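Local coordinates for aromatic amino acid aminotransferase I (Candida albicans WO-1, PDB 6HNU), which probably catalyses the pyridoxal-phosphate-dependent transfer of amino groups from aromatic L-amino acids to 2-oxoglutarate, giving aromatic oxo-acids and glutamate, at residues S107-P112 / D134-V139; K194-M199 / C237-L242; A361-K366 / T465-P470. All blocks are in the same frame, centred on the assembly; numbering follows the deposited sequence.

The three contacts lie in series along the chain without touching. Interactions 1 and 2 have centres 31 Å apart, with nearest atoms about 13 Å apart; interaction 1 lies on an outermost strand of the eight-stranded mixed sheet and interaction 2 joins helix 192-200 to the end of helix 226-239 and the loop into strand 242-246 of that sheet. Interaction 3 is 32 Å from interaction 1 and 36 Å from interaction 2, centre to centre, across the chain's centre. In interaction 1 the Thr108 side chain is about 7 Å from a bound phenylalanine and in interaction 3 that of Tyr363 about 11 Å from a bound pyridoxal 5'-phosphate; interaction 2 lies away from these sites.

Interaction 1: S107-P112 / D134-V139; sequences STFGLP and DVIVSV. Unlike the reference sequence in segment 107-112: Leu111 (reference Ser).
The phenyl ring of Phe109 is met obliquely by Ile136, whose CG2 methyl lies 3.7 Å from CD2; Val322 of helix 315-327 also packs on this ring. With chi1 at 60°, Ile136 has CG2 opposite the carbonyl carbon, where it meets the ring, while the longer CG1 branch leads away from the loop. The loop 107-112 makes a type I turn from Ser107 to Gly110, and an ST turn, Phe109 N to Ser107 OG, ties its start. Beside the apolar touch, the backbone carries the contact: Val137 N donates to Phe109 O at 3.0 Å in a nearly straight bond (162°), with the donor tilted 31° from the carbonyl plane. Ile136 CA adds a weaker C-H contact to Phe109 O, 3.4 Å away. Gly110 has positive phi, and with no side chain both methyls of Val137 come up to its CA, CG2 at 3.7 Å. A water donates to Thr108 O and Val137 O, both at 2.7 Å. Thr108 OG1 bonds to Gln330 O. The strand's other edge pairs with strand 309-314. Three backbone carbonyls, two of them joined through water, find donors in a buried contact, fixing the turn against an outermost strand of the sheet.

Interaction 2: K194-M199 / C237-L242; sequences KLEELM and CKYDFL
The Met199 and Tyr239 side chains overlap running in opposing senses, joining helix 192-200 to the end of helix 226-239. Met199 CB stands over the centre of the tyrosine ring, 3.4 Å from its centroid and 11° off the normal, a CH-pi contact. On the opposite face lies CG of neighbouring Lys238, offset toward the rim. The methionine chain bends at chi2 (-49°) and again at chi3, which brings CE back to Tyr239 CB, 3.9 Å away. SD sits obliquely beside two rings in Met-aromatic contacts, 5.5 Å from the Tyr239 centroid and 5.0 Å from that of Phe241. Met199 CG also touches Phe241 CE2. Glu196 comes in roughly perpendicular to both Lys238 and Tyr239, its OE1 at the edge of the ring, near its plane, and its carboxylate turned 43° from the phenol ring. Its OE2 accepts twice: Lys238 NZ, at the end of an extended chain, makes a salt bridge at 2.8 Å, on the syn side but tilted out of the carboxylate plane, and Tyr239 OH donates at 2.7 Å from above the opposite face. Gripping one oxygen from both faces should steady the carboxylate's rotation, and the ammonium and phenol probably favour its charged form.

Interaction 3: A361-K366 / T465-P470; sequences AEYTHK and TYAAVP
Lys366 and Tyr466 bring the two backbones closest, with their CA atoms 5.7 Å apart, where the long helix 334-377 passes the loop between strand 459-465 and helix 471-489. Segment 361-366 is regular helix, part of 334-377. The loop opens with an ST turn, Ala467 N donating to Thr465 OG1 at 2.9 Å, and Pro470 is the N-cap of helix 471-489. In this class I aminotransferase the contact joins the long helix to the loop leaving the C-terminal end of strand 459-465, an inner strand of the four-stranded antiparallel sheet, and Leu49 of the second subunit packs against both Tyr363 and Lys366.

The Tyr466 ring packs on the helix, and its chi1 of 40° places CG between backbone N and carbonyl carbon. That torsion sets CD1 by Lys366 CB at 3.6 Å, and Tyr363 CD2 arrives at the ring's edge, near its plane, 4.1 Å from CE1. Ala467 CB meets the outer end of Tyr363 obliquely, 3.8 Å from CE2 and 3.7 Å from OH. The Tyr466 hydroxyl bonds to Gly391 O, while Leu474 and Ala370 also pack on the ring.

Lys366 follows the loop with its aliphatic carbons, and CD comes within 3.3 Å of Tyr466 O. Its chain is nearly extended to CE and then bends at chi4 (-62°), which turns the ammonium toward the loop. A weak bond to Tyr52 of the second subunit also reaches that nitrogen. The ammonium is served by a water that accepts from Lys366 NZ at 2.8 Å and donates to both Tyr466 O and Val469 O, so one water clamps the helix to two carbonyls of the loop.

Interaction 1: S107-P112 / D134-V139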
ATOM      1  N   SER B 107      -9.492   1.994 -11.611  1.00 27.34           N
ATOM      2  CA  SER B 107      -8.212   2.008 -12.367  1.00 27.30           C
ATOM      3  C   SER B 107      -7.058   2.213 -11.377  1.00 25.50           C
ATOM      4  O   SER B 107      -7.151   3.140 -10.510  1.00 21.86           O
ATOM      5  CB  SER B 107      -8.193   3.074 -13.425  1.00 26.76           C
ATOM      6  OG  SER B 107      -6.877   3.199 -13.966  1.00 25.40           O
ATOM      7  N   THR B 108      -6.000   1.418 -11.506  1.00 24.50           N
ATOM      8  CA  THR B 108      -4.814   1.515 -10.610  1.00 25.83           C
ATOM      9  C   THR B 108      -3.994   2.772 -10.971  1.00 24.78           C
ATOM     10  O   THR B 108      -3.142   3.155 -10.180  1.00 24.58           O
ATOM     11  CB  THR B 108      -4.011   0.202 -10.653  1.00 30.56           C
ATOM     12  OG1 THR B 108      -4.684  -0.766  -9.836  1.00 33.16           O
ATOM     13  CG2 THR B 108      -2.602   0.351 -10.131  1.00 31.49           C
ATOM     14  N   PHE B 109      -4.204   3.385 -12.141  1.00 22.17           N
ATOM     15  CA  PHE B 109      -3.503   4.639 -12.528  1.00 20.76           C
ATOM     16  C   PHE B 109      -3.893   5.752 -11.542  1.00 19.55           C
ATOM     17  O   PHE B 109      -3.053   6.584 -11.222  1.00 18.23           O
ATOM     18  CB  PHE B 109      -3.868   5.084 -13.947  1.00 23.14           C
ATOM     19  CG  PHE B 109      -3.206   4.288 -15.038  1.00 23.72           C
ATOM     20  CD1 PHE B 109      -3.725   3.067 -15.436  1.00 27.43           C
ATOM     21  CD2 PHE B 109      -2.124   4.803 -15.723  1.00 25.10           C
ATOM     22  CE1 PHE B 109      -3.149   2.360 -16.473  1.00 27.09           C
ATOM     23  CE2 PHE B 109      -1.555   4.092 -16.766  1.00 28.15           C
ATOM     24  CZ  PHE B 109      -2.043   2.856 -17.110  1.00 28.70           C
ATOM     25  N   GLY B 110      -5.153   5.747 -11.095  1.00 20.79           N
ATOM     26  CA  GLY B 110      -5.704   6.685 -10.097  1.00 21.93           C
ATOM     27  C   GLY B 110      -7.062   7.208 -10.523  1.00 24.51           C
ATOM     28  O   GLY B 110      -7.471   6.959 -11.689  1.00 21.96           O
ATOM     29  N   LEU B 111      -7.779   7.886  -9.624  1.00 21.16           N
ATOM     30  CA  LEU B 111      -9.111   8.437  -9.971  1.00 20.77           C
ATOM     31  C   LEU B 111      -8.947   9.698 -10.817  1.00 20.80           C
ATOM     32  O   LEU B 111      -8.086  10.513 -10.512  1.00 20.36           O
ATOM     33  CB  LEU B 111      -9.868   8.700  -8.675  1.00 20.78           C
ATOM     34  CG  LEU B 111     -10.249   7.437  -7.901  1.00 21.55           C
ATOM     35  CD1 LEU B 111     -10.470   7.758  -6.428  1.00 21.96           C
ATOM     36  CD2 LEU B 111     -11.458   6.752  -8.530  1.00 21.59           C
ATOM     37  N   PRO B 112      -9.774   9.922 -11.877  1.00 22.07           N
ATOM     38  CA  PRO B 112      -9.515  10.969 -12.869  1.00 23.21           C
ATOM     39  C   PRO B 112      -9.443  12.409 -12.331  1.00 20.54           C
ATOM     40  O   PRO B 112      -8.558  13.171 -12.768  1.00 20.13           O
ATOM     41  CB  PRO B 112     -10.674  10.879 -13.907  1.00 22.98           C
ATOM     42  CG  PRO B 112     -11.483   9.647 -13.534  1.00 24.37           C
ATOM     43  CD  PRO B 112     -10.948   9.106 -12.223  1.00 23.96           C
ATOM     44  N   ASP B 134       3.541  11.401 -17.767  1.00 22.10           N
ATOM     45  CA  ASP B 134       2.280  11.171 -17.045  1.00 22.53           C
ATOM     46  C   ASP B 134       2.544  11.162 -15.545  1.00 21.30           C
ATOM     47  O   ASP B 134       3.711  11.283 -15.125  1.00 17.67           O
ATOM     48  CB  ASP B 134       1.593   9.890 -17.512  1.00 26.27           C
ATOM     49  CG  ASP B 134       0.070   9.990 -17.483  1.00 28.94           C
ATOM     50  OD1 ASP B 134      -0.476  11.119 -17.281  1.00 33.93           O
ATOM     51  OD2 ASP B 134      -0.547   8.956 -17.646  1.00 42.78           O
ATOM     52  N   VAL B 135       1.442  11.098 -14.814  1.00 20.47           N
ATOM     53  CA  VAL B 135       1.424  10.871 -13.354  1.00 20.63           C
ATOM     54  C   VAL B 135       0.517   9.677 -13.077  1.00 19.88           C
ATOM     55  O   VAL B 135      -0.539   9.530 -13.726  1.00 18.82           O
ATOM     56  CB  VAL B 135       0.965  12.138 -12.630  1.00 21.54           C
ATOM     57  CG1 VAL B 135       1.922  13.279 -12.895  1.00 22.37           C
ATOM     58  CG2 VAL B 135      -0.426  12.540 -13.040  1.00 26.54           C
ATOM     59  N   ILE B 136       0.925   8.857 -12.122  1.00 18.49           N
ATOM     60  CA  ILE B 136       0.103   7.775 -11.526  1.00 16.52           C
ATOM     61  C   ILE B 136       0.130   7.975 -10.010  1.00 16.58           C
ATOM     62  O   ILE B 136       1.045   8.624  -9.481  1.00 16.01           O
ATOM     63  CB  ILE B 136       0.632   6.388 -11.960  1.00 16.89           C
ATOM     64  CG1 ILE B 136       2.082   6.142 -11.538  1.00 17.17           C
ATOM     65  CG2 ILE B 136       0.433   6.232 -13.471  1.00 15.87           C
ATOM     66  CD1 ILE B 136       2.577   4.704 -11.692  1.00 16.37           C
ATOM     67  N   VAL B 137      -0.865   7.456  -9.340  1.00 16.03           N
ATOM     68  CA  VAL B 137      -0.950   7.533  -7.870  1.00 16.38           C
ATOM     69  C   VAL B 137       0.021   6.523  -7.252  1.00 16.20           C
ATOM     70  O   VAL B 137       0.386   5.482  -7.878  1.00 16.91           O
ATOM     71  CB  VAL B 137      -2.395   7.365  -7.394  1.00 16.41           C
ATOM     72  CG1 VAL B 137      -3.235   8.497  -7.919  1.00 17.92           C
ATOM     73  CG2 VAL B 137      -2.971   5.996  -7.752  1.00 17.95           C
ATOM     74  N   SER B 138       0.466   6.867  -6.053  1.00 16.15           N
ATOM     75  CA  SER B 138       1.184   5.977  -5.116  1.00 15.26           C
ATOM     76  C   SER B 138       0.497   6.068  -3.763  1.00 15.86           C
ATOM     77  O   SER B 138      -0.347   6.971  -3.566  1.00 14.96           O
ATOM     78  CB  SER B 138       2.619   6.383  -5.006  1.00 17.36           C
ATOM     79  OG  SER B 138       2.731   7.539  -4.192  1.00 16.57           O
ATOM     80  N   VAL B 139       0.872   5.188  -2.839  1.00 16.25           N
ATOM     81  CA  VAL B 139       0.416   5.323  -1.426  1.00 16.52           C
ATOM     82  C   VAL B 139       1.533   5.950  -0.595  1.00 16.36           C
ATOM     83  O   VAL B 139       1.592   5.722   0.651  1.00 17.74           O
ATOM     84  CB  VAL B 139      -0.106   3.974  -0.888  1.00 15.93           C
ATOM     85  CG1 VAL B 139      -1.288   3.514  -1.716  1.00 17.76           C
ATOM     86  CG2 VAL B 139       0.946   2.889  -0.879  1.00 15.87           C
TER
HETATM   87  O   HOH W   1      -0.556   3.699  -9.688  1.00 19.93           O

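Interaction 2: K194-M199 / C237-L242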
ATOM      1  N   LYS B 194      33.173  13.666  -9.003  1.00 19.07           N
ATOM      2  CA  LYS B 194      33.517  12.313  -8.483  1.00 20.42           C
ATOM      3  C   LYS B 194      32.509  11.272  -9.001  1.00 21.10           C
ATOM      4  O   LYS B 194      32.952  10.123  -9.312  1.00 20.14           O
ATOM      5  CB  LYS B 194      33.523  12.331  -6.966  1.00 20.94           C
ATOM      6  CG  LYS B 194      34.568  13.227  -6.337  1.00 22.98           C
ATOM      7  CD  LYS B 194      34.506  13.163  -4.842  1.00 25.49           C
ATOM      8  CE  LYS B 194      35.554  13.989  -4.126  1.00 27.37           C
ATOM      9  NZ  LYS B 194      36.912  13.554  -4.508  1.00 29.17           N
ATOM     10  N   LEU B 195      31.252  11.689  -9.210  1.00 19.29           N
ATOM     11  CA  LEU B 195      30.223  10.836  -9.864  1.00 18.89           C
ATOM     12  C   LEU B 195      30.617  10.568 -11.324  1.00 20.22           C
ATOM     13  O   LEU B 195      30.589   9.392 -11.749  1.00 21.25           O
ATOM     14  CB  LEU B 195      28.841  11.497  -9.744  1.00 18.18           C
ATOM     15  CG  LEU B 195      27.747  10.791 -10.541  1.00 19.24           C
ATOM     16  CD1 LEU B 195      27.507   9.402  -9.975  1.00 18.16           C
ATOM     17  CD2 LEU B 195      26.458  11.581 -10.517  1.00 21.16           C
ATOM     18  N   GLU B 196      31.015  11.610 -12.078  1.00 19.65           N
ATOM     19  CA  GLU B 196      31.516  11.462 -13.465  1.00 20.67           C
ATOM     20  C   GLU B 196      32.702  10.491 -13.455  1.00 21.13           C
ATOM     21  O   GLU B 196      32.779   9.649 -14.332  1.00 22.27           O
ATOM     22  CB  GLU B 196      31.948  12.812 -14.047  1.00 22.05           C
ATOM     23  CG  GLU B 196      32.667  12.734 -15.388  1.00 23.71           C
ATOM     24  CD  GLU B 196      31.903  12.141 -16.556  1.00 24.18           C
ATOM     25  OE1 GLU B 196      30.707  12.421 -16.677  1.00 27.24           O
ATOM     26  OE2 GLU B 196      32.528  11.493 -17.400  1.00 22.99           O
ATOM     27  N   GLU B 197      33.640  10.696 -12.538  1.00 23.36           N
ATOM     28  CA  GLU B 197      34.907   9.913 -12.465  1.00 24.77           C
ATOM     29  C   GLU B 197      34.520   8.450 -12.199  1.00 23.74           C
ATOM     30  O   GLU B 197      35.041   7.567 -12.901  1.00 22.82           O
ATOM     31  CB  GLU B 197      35.836  10.463 -11.379  1.00 26.24           C
ATOM     32  CG  GLU B 197      36.956   9.495 -10.978  1.00 28.84           C
ATOM     33  CD  GLU B 197      37.910   9.244 -12.114  1.00 31.82           C
ATOM     34  OE1 GLU B 197      37.865  10.043 -13.084  1.00 35.00           O
ATOM     35  OE2 GLU B 197      38.702   8.264 -12.050  1.00 32.87           O
ATOM     36  N   LEU B 198      33.665   8.223 -11.204  1.00 22.25           N
ATOM     37  CA  LEU B 198      33.165   6.876 -10.827  1.00 23.24           C
ATOM     38  C   LEU B 198      32.610   6.173 -12.071  1.00 24.10           C
ATOM     39  O   LEU B 198      32.907   4.990 -12.274  1.00 24.81           O
ATOM     40  CB  LEU B 198      32.099   7.032  -9.749  1.00 26.19           C
ATOM     41  CG  LEU B 198      31.522   5.736  -9.187  1.00 25.68           C
ATOM     42  CD1 LEU B 198      32.597   4.908  -8.508  1.00 27.54           C
ATOM     43  CD2 LEU B 198      30.417   6.047  -8.196  1.00 25.87           C
ATOM     44  N   MET B 199      31.784   6.864 -12.854  1.00 22.10           N
ATOM     45  CA  MET B 199      31.158   6.287 -14.062  1.00 21.41           C
ATOM     46  C   MET B 199      32.210   6.090 -15.153  1.00 22.02           C
ATOM     47  O   MET B 199      32.103   5.117 -15.877  1.00 22.01           O
ATOM     48  CB  MET B 199      30.007   7.168 -14.553  1.00 21.72           C
ATOM     49  CG  MET B 199      28.771   7.109 -13.657  1.00 23.04           C
ATOM     50  SD  MET B 199      28.185   5.439 -13.200  1.00 22.82           S
ATOM     51  CE  MET B 199      28.138   4.613 -14.788  1.00 27.32           C
ATOM     52  N   CYS B 237      22.680  11.099 -18.615  1.00 20.65           N
ATOM     53  CA  CYS B 237      22.431  10.979 -20.074  1.00 20.64           C
ATOM     54  C   CYS B 237      23.632  10.297 -20.734  1.00 22.02           C
ATOM     55  O   CYS B 237      23.427   9.446 -21.607  1.00 21.94           O
ATOM     56  CB  CYS B 237      22.151  12.315 -20.726  1.00 20.25           C
ATOM     57  SG  CYS B 237      20.594  13.086 -20.206  1.00 22.13           S
ATOM     58  N   LYS B 238      24.834  10.644 -20.301  1.00 24.10           N
ATOM     59  CA  LYS B 238      26.097  10.189 -20.944  1.00 24.88           C
ATOM     60  C   LYS B 238      26.274   8.709 -20.642  1.00 25.23           C
ATOM     61  O   LYS B 238      26.697   7.965 -21.538  1.00 22.76           O
ATOM     62  CB  LYS B 238      27.278  11.045 -20.462  1.00 26.00           C
ATOM     63  CG  LYS B 238      28.679  10.566 -20.840  1.00 25.76           C
ATOM     64  CD  LYS B 238      29.789  11.458 -20.287  1.00 26.53           C
ATOM     65  CE  LYS B 238      31.182  11.046 -20.731  1.00 27.91           C
ATOM     66  NZ  LYS B 238      32.224  11.904 -20.110  1.00 28.04           N
ATOM     67  N   TYR B 239      25.946   8.263 -19.433  1.00 23.13           N
ATOM     68  CA  TYR B 239      26.167   6.846 -19.082  1.00 20.62           C
ATOM     69  C   TYR B 239      24.850   6.062 -19.148  1.00 20.69           C
ATOM     70  O   TYR B 239      24.879   4.878 -18.884  1.00 21.66           O
ATOM     71  CB  TYR B 239      26.865   6.753 -17.737  1.00 21.90           C
ATOM     72  CG  TYR B 239      28.242   7.335 -17.787  1.00 21.13           C
ATOM     73  CD1 TYR B 239      29.281   6.609 -18.368  1.00 22.01           C
ATOM     74  CD2 TYR B 239      28.490   8.623 -17.353  1.00 20.12           C
ATOM     75  CE1 TYR B 239      30.561   7.126 -18.422  1.00 22.17           C
ATOM     76  CE2 TYR B 239      29.756   9.175 -17.431  1.00 22.37           C
ATOM     77  CZ  TYR B 239      30.803   8.412 -17.960  1.00 22.35           C
ATOM     78  OH  TYR B 239      32.057   8.937 -18.046  1.00 23.89           O
ATOM     79  N   ASP B 240      23.746   6.717 -19.502  1.00 21.29           N
ATOM     80  CA  ASP B 240      22.425   6.053 -19.686  1.00 21.91           C
ATOM     81  C   ASP B 240      21.973   5.296 -18.433  1.00 18.94           C
ATOM     82  O   ASP B 240      21.726   4.098 -18.499  1.00 18.79           O
ATOM     83  CB  ASP B 240      22.446   5.149 -20.918  1.00 22.21           C
ATOM     84  CG  ASP B 240      21.068   4.636 -21.284  1.00 22.19           C
ATOM     85  OD1 ASP B 240      20.079   5.328 -20.953  1.00 20.01           O
ATOM     86  OD2 ASP B 240      21.006   3.525 -21.857  1.00 23.27           O
ATOM     87  N   PHE B 241      21.730   6.014 -17.334  1.00 18.23           N
ATOM     88  CA  PHE B 241      21.048   5.482 -16.138  1.00 17.75           C
ATOM     89  C   PHE B 241      19.923   6.472 -15.814  1.00 18.37           C
ATOM     90  O   PHE B 241      19.975   7.627 -16.293  1.00 17.80           O
ATOM     91  CB  PHE B 241      22.015   5.175 -14.984  1.00 18.92           C
ATOM     92  CG  PHE B 241      22.841   6.333 -14.473  1.00 20.22           C
ATOM     93  CD1 PHE B 241      22.296   7.287 -13.619  1.00 18.08           C
ATOM     94  CD2 PHE B 241      24.173   6.457 -14.822  1.00 20.26           C
ATOM     95  CE1 PHE B 241      23.059   8.367 -13.206  1.00 18.82           C
ATOM     96  CE2 PHE B 241      24.947   7.512 -14.365  1.00 18.37           C
ATOM     97  CZ  PHE B 241      24.390   8.455 -13.546  1.00 19.16           C
ATOM     98  N   LEU B 242      18.919   6.024 -15.066  1.00 18.42           N
ATOM     99  CA  LEU B 242      17.794   6.901 -14.651  1.00 18.12           C
ATOM    100  C   LEU B 242      18.178   7.720 -13.425  1.00 17.19           C
ATOM    101  O   LEU B 242      19.113   7.380 -12.684  1.00 16.24           O
ATOM    102  CB  LEU B 242      16.549   6.064 -14.337  1.00 18.73           C
ATOM    103  CG  LEU B 242      16.130   5.065 -15.406  1.00 20.27           C
ATOM    104  CD1 LEU B 242      15.145   4.075 -14.855  1.00 23.34           C
ATOM    105  CD2 LEU B 242      15.571   5.767 -16.609  1.00 22.58           C
TER

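Interaction 3: A361-K366 / T465-P470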
ATOM      1  N   ALA B 361       7.084  30.040   4.497  1.00 20.08           N
ATOM      2  CA  ALA B 361       7.265  31.069   5.554  1.00 21.66           C
ATOM      3  C   ALA B 361       7.525  30.386   6.908  1.00 22.74           C
ATOM      4  O   ALA B 361       8.524  30.761   7.605  1.00 24.55           O
ATOM      5  CB  ALA B 361       6.062  31.987   5.618  1.00 23.00           C
ATOM      6  N   GLU B 362       6.712  29.407   7.289  1.00 21.00           N
ATOM      7  CA  GLU B 362       6.849  28.736   8.615  1.00 21.52           C
ATOM      8  C   GLU B 362       8.204  28.033   8.735  1.00 22.19           C
ATOM      9  O   GLU B 362       8.854  28.201   9.797  1.00 22.04           O
ATOM     10  CB  GLU B 362       5.797  27.654   8.839  1.00 23.64           C
ATOM     11  CG  GLU B 362       4.384  28.164   8.833  1.00 26.65           C
ATOM     12  CD  GLU B 362       4.072  29.076   9.998  1.00 29.77           C
ATOM     13  OE1 GLU B 362       4.667  28.869  11.081  1.00 34.23           O
ATOM     14  OE2 GLU B 362       3.219  29.963   9.817  1.00 33.68           O
ATOM     15  N   TYR B 363       8.595  27.220   7.747  1.00 19.32           N
ATOM     16  CA  TYR B 363       9.910  26.511   7.747  1.00 19.90           C
ATOM     17  C   TYR B 363      11.065  27.515   7.719  1.00 20.40           C
ATOM     18  O   TYR B 363      12.033  27.268   8.488  1.00 19.68           O
ATOM     19  CB  TYR B 363      10.010  25.467   6.630  1.00 18.46           C
ATOM     20  CG  TYR B 363       9.416  24.157   7.078  1.00 19.06           C
ATOM     21  CD1 TYR B 363       8.057  23.981   7.142  1.00 18.94           C
ATOM     22  CD2 TYR B 363      10.219  23.126   7.539  1.00 19.99           C
ATOM     23  CE1 TYR B 363       7.488  22.807   7.590  1.00 20.77           C
ATOM     24  CE2 TYR B 363       9.671  21.943   7.997  1.00 21.54           C
ATOM     25  CZ  TYR B 363       8.304  21.767   7.999  1.00 19.95           C
ATOM     26  OH  TYR B 363       7.714  20.638   8.470  1.00 21.14           O
ATOM     27  N   THR B 364      11.008  28.572   6.908  1.00 18.69           N
ATOM     28  CA  THR B 364      12.048  29.646   6.877  1.00 21.55           C
ATOM     29  C   THR B 364      12.327  30.141   8.297  1.00 22.18           C
ATOM     30  O   THR B 364      13.519  30.194   8.690  1.00 22.44           O
ATOM     31  CB  THR B 364      11.634  30.799   5.957  1.00 21.52           C
ATOM     32  OG1 THR B 364      11.624  30.312   4.610  1.00 20.48           O
ATOM     33  CG2 THR B 364      12.567  31.980   6.082  1.00 21.11           C
ATOM     34  N   HIS B 365      11.282  30.389   9.071  1.00 22.40           N
ATOM     35  CA  HIS B 365      11.438  30.941  10.447  1.00 26.10           C
ATOM     36  C   HIS B 365      12.089  29.890  11.354  1.00 26.90           C
ATOM     37  O   HIS B 365      13.046  30.267  12.096  1.00 28.48           O
ATOM     38  CB  HIS B 365      10.122  31.481  11.000  1.00 26.74           C
ATOM     39  CG  HIS B 365      10.281  32.002  12.391  1.00 27.20           C
ATOM     40  ND1 HIS B 365      11.184  33.004  12.691  1.00 27.99           N
ATOM     41  CD2 HIS B 365       9.697  31.644  13.551  1.00 27.78           C
ATOM     42  CE1 HIS B 365      11.157  33.229  13.990  1.00 28.34           C
ATOM     43  NE2 HIS B 365      10.259  32.406  14.539  1.00 29.56           N
ATOM     44  N   LYS B 366      11.618  28.631  11.301  1.00 24.73           N
ATOM     45  CA  LYS B 366      12.171  27.503  12.108  1.00 23.79           C
ATOM     46  C   LYS B 366      13.662  27.369  11.840  1.00 22.11           C
ATOM     47  O   LYS B 366      14.409  27.247  12.823  1.00 23.01           O
ATOM     48  CB  LYS B 366      11.503  26.169  11.779  1.00 25.38           C
ATOM     49  CG  LYS B 366      10.047  26.060  12.185  1.00 25.26           C
ATOM     50  CD  LYS B 366       9.447  24.735  11.777  1.00 27.83           C
ATOM     51  CE  LYS B 366       7.936  24.748  11.834  1.00 29.46           C
ATOM     52  NZ  LYS B 366       7.437  24.997  13.202  1.00 29.71           N
ATOM     53  N   THR B 465      16.480  18.155  13.611  1.00 20.01           N
ATOM     54  CA  THR B 465      15.265  18.717  12.971  1.00 22.64           C
ATOM     55  C   THR B 465      14.818  19.959  13.749  1.00 22.57           C
ATOM     56  O   THR B 465      14.869  19.942  14.982  1.00 20.77           O
ATOM     57  CB  THR B 465      14.116  17.706  12.872  1.00 22.70           C
ATOM     58  OG1 THR B 465      12.997  18.418  12.313  1.00 27.01           O
ATOM     59  CG2 THR B 465      13.681  17.064  14.169  1.00 21.79           C
ATOM     60  N   TYR B 466      14.340  20.975  13.030  1.00 22.14           N
ATOM     61  CA  TYR B 466      13.667  22.167  13.616  1.00 21.71           C
ATOM     62  C   TYR B 466      12.148  22.067  13.407  1.00 24.95           C
ATOM     63  O   TYR B 466      11.459  23.016  13.754  1.00 23.98           O
ATOM     64  CB  TYR B 466      14.263  23.457  13.049  1.00 21.06           C
ATOM     65  CG  TYR B 466      14.591  23.442  11.575  1.00 19.94           C
ATOM     66  CD1 TYR B 466      13.591  23.501  10.615  1.00 21.21           C
ATOM     67  CD2 TYR B 466      15.896  23.373  11.133  1.00 20.09           C
ATOM     68  CE1 TYR B 466      13.905  23.480   9.268  1.00 20.45           C
ATOM     69  CE2 TYR B 466      16.237  23.378   9.790  1.00 19.56           C
ATOM     70  CZ  TYR B 466      15.213  23.429   8.852  1.00 18.06           C
ATOM     71  OH  TYR B 466      15.504  23.372   7.534  1.00 18.97           O
ATOM     72  N   ALA B 467      11.628  20.940  12.915  1.00 25.80           N
ATOM     73  CA  ALA B 467      10.185  20.762  12.610  1.00 28.66           C
ATOM     74  C   ALA B 467       9.446  19.981  13.714  1.00 30.75           C
ATOM     75  O   ALA B 467       8.209  19.795  13.604  1.00 31.31           O
ATOM     76  CB  ALA B 467      10.068  20.062  11.281  1.00 28.12           C
ATOM     77  N   ALA B 468      10.155  19.444  14.711  1.00 29.27           N
ATOM     78  CA  ALA B 468       9.607  18.379  15.586  1.00 32.87           C
ATOM     79  C   ALA B 468       9.047  18.985  16.875  1.00 35.03           C
ATOM     80  O   ALA B 468       8.050  18.393  17.395  1.00 37.46           O
ATOM     81  CB  ALA B 468      10.643  17.304  15.873  1.00 33.33           C
ATOM     82  N   VAL B 469       9.660  20.069  17.382  1.00 34.38           N
ATOM     83  CA  VAL B 469       9.348  20.648  18.728  1.00 35.82           C
ATOM     84  C   VAL B 469       9.119  22.151  18.589  1.00 30.91           C
ATOM     85  O   VAL B 469       9.632  22.808  17.677  1.00 32.09           O
ATOM     86  CB  VAL B 469      10.446  20.383  19.793  1.00 34.51           C
ATOM     87  CG1 VAL B 469      10.670  18.904  20.091  1.00 36.70           C
ATOM     88  CG2 VAL B 469      11.747  21.057  19.431  1.00 31.64           C
ATOM     89  N   PRO B 470       8.373  22.741  19.545  1.00 31.74           N
ATOM     90  CA  PRO B 470       8.255  24.198  19.655  1.00 33.70           C
ATOM     91  C   PRO B 470       9.624  24.886  19.652  1.00 34.82           C
ATOM     92  O   PRO B 470      10.562  24.268  20.133  1.00 41.36           O
ATOM     93  CB  PRO B 470       7.559  24.371  21.017  1.00 36.14           C
ATOM     94  CG  PRO B 470       6.732  23.109  21.172  1.00 35.68           C
ATOM     95  CD  PRO B 470       7.611  22.022  20.580  1.00 33.99           C
TER
HETATM   96  O   HOH W   2       8.799  23.377  14.989  1.00 37.06           O